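Local structure of geranylgeranyl pyrophosphate synthase (Corynebacterium glutamicum, 3LMD) at residues Gly233-Ile238 / Arg319-Ala324. The protein probably builds long-chain isoprenyl diphosphates as a magnesium-dependent transferase of isoprenoid biosynthesis. Residues are numbered along the deposited sequence; the frame is centred on the assembly and turned at random.
Sequences GMIFQI and RYMDIA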
ATOM      1  N   GLY A 233     -21.431   3.028   9.969  1.00 26.83           N
ATOM      2  CA  GLY A 233     -20.105   3.710  10.106  1.00 25.69           C
ATOM      3  C   GLY A 233     -20.286   5.171  10.489  1.00 30.46           C
ATOM      4  O   GLY A 233     -19.549   5.697  11.341  1.00 24.74           O
ATOM      5  N   MET A 234     -21.238   5.852   9.837  1.00 23.00           N
ATOM      6  CA  MET A 234     -21.530   7.256  10.189  1.00 22.49           C
ATOM      7  C   MET A 234     -22.023   7.373  11.633  1.00 25.32           C
ATOM      8  O   MET A 234     -21.573   8.238  12.385  1.00 21.98           O
ATOM      9  CB  MET A 234     -22.560   7.877   9.211  1.00 26.97           C
ATOM     10  CG  MET A 234     -22.136   7.907   7.713  1.00 28.27           C
ATOM     11  SD  MET A 234     -20.638   8.945   7.385  1.00 22.50           S
ATOM     12  CE  MET A 234     -21.018  10.382   8.509  1.00 20.46           C
ATOM     13  N   ILE A 235     -22.976   6.521  12.011  1.00 24.45           N
ATOM     14  CA  ILE A 235     -23.514   6.525  13.362  1.00 25.11           C
ATOM     15  C   ILE A 235     -22.407   6.317  14.386  1.00 29.48           C
ATOM     16  O   ILE A 235     -22.313   7.076  15.357  1.00 27.15           O
ATOM     17  CB  ILE A 235     -24.609   5.465  13.515  1.00 23.49           C
ATOM     18  CG1 ILE A 235     -25.830   5.844  12.663  1.00 24.69           C
ATOM     19  CG2 ILE A 235     -24.991   5.251  14.998  1.00 24.43           C
ATOM     20  CD1 ILE A 235     -26.862   4.666  12.562  1.00 24.18           C
ATOM     21  N   PHE A 236     -21.544   5.322  14.174  1.00 26.21           N
ATOM     22  CA  PHE A 236     -20.463   5.059  15.154  1.00 26.84           C
ATOM     23  C   PHE A 236     -19.619   6.298  15.422  1.00 26.13           C
ATOM     24  O   PHE A 236     -19.316   6.613  16.563  1.00 27.05           O
ATOM     25  CB  PHE A 236     -19.518   3.937  14.667  1.00 26.87           C
ATOM     26  CG  PHE A 236     -20.117   2.545  14.742  1.00 29.33           C
ATOM     27  CD1 PHE A 236     -21.246   2.299  15.482  1.00 30.04           C
ATOM     28  CD2 PHE A 236     -19.521   1.484  14.080  1.00 41.98           C
ATOM     29  CE1 PHE A 236     -21.799   1.013  15.550  1.00 39.19           C
ATOM     30  CE2 PHE A 236     -20.070   0.207  14.146  1.00 42.16           C
ATOM     31  CZ  PHE A 236     -21.208  -0.019  14.884  1.00 36.33           C
ATOM     32  N   GLN A 237     -19.184   6.960  14.352  1.00 25.05           N
ATOM     33  CA  GLN A 237     -18.250   8.069  14.494  1.00 24.40           C
ATOM     34  C   GLN A 237     -18.938   9.322  15.086  1.00 24.66           C
ATOM     35  O   GLN A 237     -18.357  10.005  15.909  1.00 26.44           O
ATOM     36  CB  GLN A 237     -17.626   8.423  13.139  1.00 25.56           C
ATOM     37  CG  GLN A 237     -16.508   9.462  13.284  1.00 34.57           C
ATOM     38  CD  GLN A 237     -15.375   8.926  14.157  1.00 45.87           C
ATOM     39  OE1 GLN A 237     -14.703   7.985  13.766  1.00 39.65           O
ATOM     40  NE2 GLN A 237     -15.201   9.487  15.364  1.00 39.49           N
ATOM     41  N   ILE A 238     -20.149   9.645  14.636  1.00 24.82           N
ATOM     42  CA  ILE A 238     -20.815  10.811  15.189  1.00 24.19           C
ATOM     43  C   ILE A 238     -21.135  10.581  16.673  1.00 24.98           C
ATOM     44  O   ILE A 238     -20.959  11.479  17.506  1.00 26.38           O
ATOM     45  CB  ILE A 238     -22.099  11.180  14.411  1.00 25.63           C
ATOM     46  CG1 ILE A 238     -21.740  11.507  12.947  1.00 25.42           C
ATOM     47  CG2 ILE A 238     -22.750  12.447  15.083  1.00 26.12           C
ATOM     48  CD1 ILE A 238     -22.910  11.616  12.034  1.00 26.13           C
ATOM     49  N   ARG A 319     -31.011  10.666  11.558  1.00 23.72           N
ATOM     50  CA  ARG A 319     -31.214  10.623  10.127  1.00 25.72           C
ATOM     51  C   ARG A 319     -30.480   9.405   9.517  1.00 26.31           C
ATOM     52  O   ARG A 319     -31.025   8.700   8.655  1.00 25.54           O
ATOM     53  CB  ARG A 319     -30.701  11.933   9.501  1.00 24.23           C
ATOM     54  CG  ARG A 319     -30.924  12.035   7.990  1.00 25.51           C
ATOM     55  CD  ARG A 319     -30.500  13.385   7.429  1.00 34.90           C
ATOM     56  NE  ARG A 319     -29.050  13.509   7.307  1.00 30.29           N
ATOM     57  CZ  ARG A 319     -28.318  12.949   6.345  1.00 36.13           C
ATOM     58  NH1 ARG A 319     -27.005  13.156   6.312  1.00 33.24           N
ATOM     59  NH2 ARG A 319     -28.892  12.197   5.410  1.00 30.71           N
ATOM     60  N   TYR A 320     -29.251   9.150   9.968  1.00 25.22           N
ATOM     61  CA  TYR A 320     -28.535   7.922   9.542  1.00 22.83           C
ATOM     62  C   TYR A 320     -29.193   6.666  10.078  1.00 23.26           C
ATOM     63  O   TYR A 320     -29.169   5.634   9.423  1.00 24.80           O
ATOM     64  CB  TYR A 320     -27.069   7.978   9.963  1.00 21.46           C
ATOM     65  CG  TYR A 320     -26.310   8.932   9.090  1.00 24.38           C
ATOM     66  CD1 TYR A 320     -26.105   8.642   7.737  1.00 28.22           C
ATOM     67  CD2 TYR A 320     -25.772  10.106   9.600  1.00 26.68           C
ATOM     68  CE1 TYR A 320     -25.410   9.522   6.898  1.00 28.21           C
ATOM     69  CE2 TYR A 320     -25.065  10.985   8.769  1.00 24.87           C
ATOM     70  CZ  TYR A 320     -24.889  10.687   7.422  1.00 30.09           C
ATOM     71  OH  TYR A 320     -24.163  11.534   6.579  1.00 31.88           O
ATOM     72  N   MET A 321     -29.789   6.750  11.263  1.00 24.40           N
ATOM     73  CA  MET A 321     -30.472   5.578  11.836  1.00 25.94           C
ATOM     74  C   MET A 321     -31.705   5.279  10.988  1.00 26.70           C
ATOM     75  O   MET A 321     -32.012   4.112  10.780  1.00 29.48           O
ATOM     76  CB  MET A 321     -30.878   5.793  13.325  1.00 26.44           C
ATOM     77  CG  MET A 321     -31.470   4.507  14.061  1.00 31.62           C
ATOM     78  SD  MET A 321     -30.295   3.097  14.234  1.00 21.74           S
ATOM     79  CE  MET A 321     -31.132   1.800  13.317  1.00 38.60           C
ATOM     80  N   ASP A 322     -32.383   6.329  10.477  1.00 28.25           N
ATOM     81  CA  ASP A 322     -33.517   6.145   9.546  1.00 28.00           C
ATOM     82  C   ASP A 322     -33.042   5.492   8.271  1.00 28.02           C
ATOM     83  O   ASP A 322     -33.684   4.599   7.745  1.00 27.48           O
ATOM     84  CB  ASP A 322     -34.192   7.486   9.170  1.00 25.75           C
ATOM     85  CG  ASP A 322     -35.006   8.081  10.309  1.00 34.34           C
ATOM     86  OD1 ASP A 322     -35.340   7.349  11.263  1.00 36.40           O
ATOM     87  OD2 ASP A 322     -35.294   9.289  10.243  1.00 38.58           O
ATOM     88  N   ILE A 323     -31.911   5.940   7.748  1.00 25.45           N
ATOM     89  CA  ILE A 323     -31.336   5.283   6.564  1.00 26.20           C
ATOM     90  C   ILE A 323     -31.021   3.810   6.827  1.00 29.03           C
ATOM     91  O   ILE A 323     -31.332   2.944   6.000  1.00 29.91           O
ATOM     92  CB  ILE A 323     -30.040   6.025   6.093  1.00 26.46           C
ATOM     93  CG1 ILE A 323     -30.395   7.405   5.505  1.00 31.00           C
ATOM     94  CG2 ILE A 323     -29.259   5.195   5.043  1.00 24.14           C
ATOM     95  CD1 ILE A 323     -29.178   8.360   5.395  1.00 29.20           C
ATOM     96  N   ALA A 324     -30.410   3.537   7.975  1.00 24.99           N
ATOM     97  CA  ALA A 324     -30.055   2.167   8.358  1.00 27.90           C
ATOM     98  C   ALA A 324     -31.316   1.282   8.410  1.00 26.11           C
ATOM     99  O   ALA A 324     -31.313   0.170   7.892  1.00 25.65           O
ATOM    100  CB  ALA A 324     -29.336   2.161   9.706  1.00 27.30           C
TER
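Tyr-320 lays one ring face against Met-234, and Met-234 and Ile-235 both pack tightly on this tyrosine. Met-234 CB stands 3.7 Å from the ring centroid and only 4° off the normal, a CH-pi contact over the middle of the ring. From this point the methionine runs on across the same face towards the hydroxyl: with CG anti to the carbonyl carbon (chi1 -60°), CG lies 3.7 Å from Tyr-320 CE1, and bends further out set CE by the phenol OH. SD stands obliquely to the ring, a Met-aromatic contact. Ile-238 CD1 approaches the ring obliquely, 4.0 Å from CE2. Side-chain packing of this kind between helices illustrates how the all-helical prenyl synthase fold is held together: segments 233-238 and 319-324 run roughly antiparallel, at 154°, their axes 9.5 Å apart, and no hydrogen bond joins them. Beside the ring, Ile-235 CG1 lies 3.7 Å from Tyr-320 CB, while its CD1, ending an extended chain, is 3.8 Å from Met-321 CA. Val-348 of helix 335-349 touches both Ile-235 and Met-321. Towards solvent the packing thins: Arg-319, a neighbour within the tyrosine's own helix, sets CZ off-centre above the other ring face and is salt-bridged to Glu-316, whereas exposed Asp-322 starts its side chain away from 233-238.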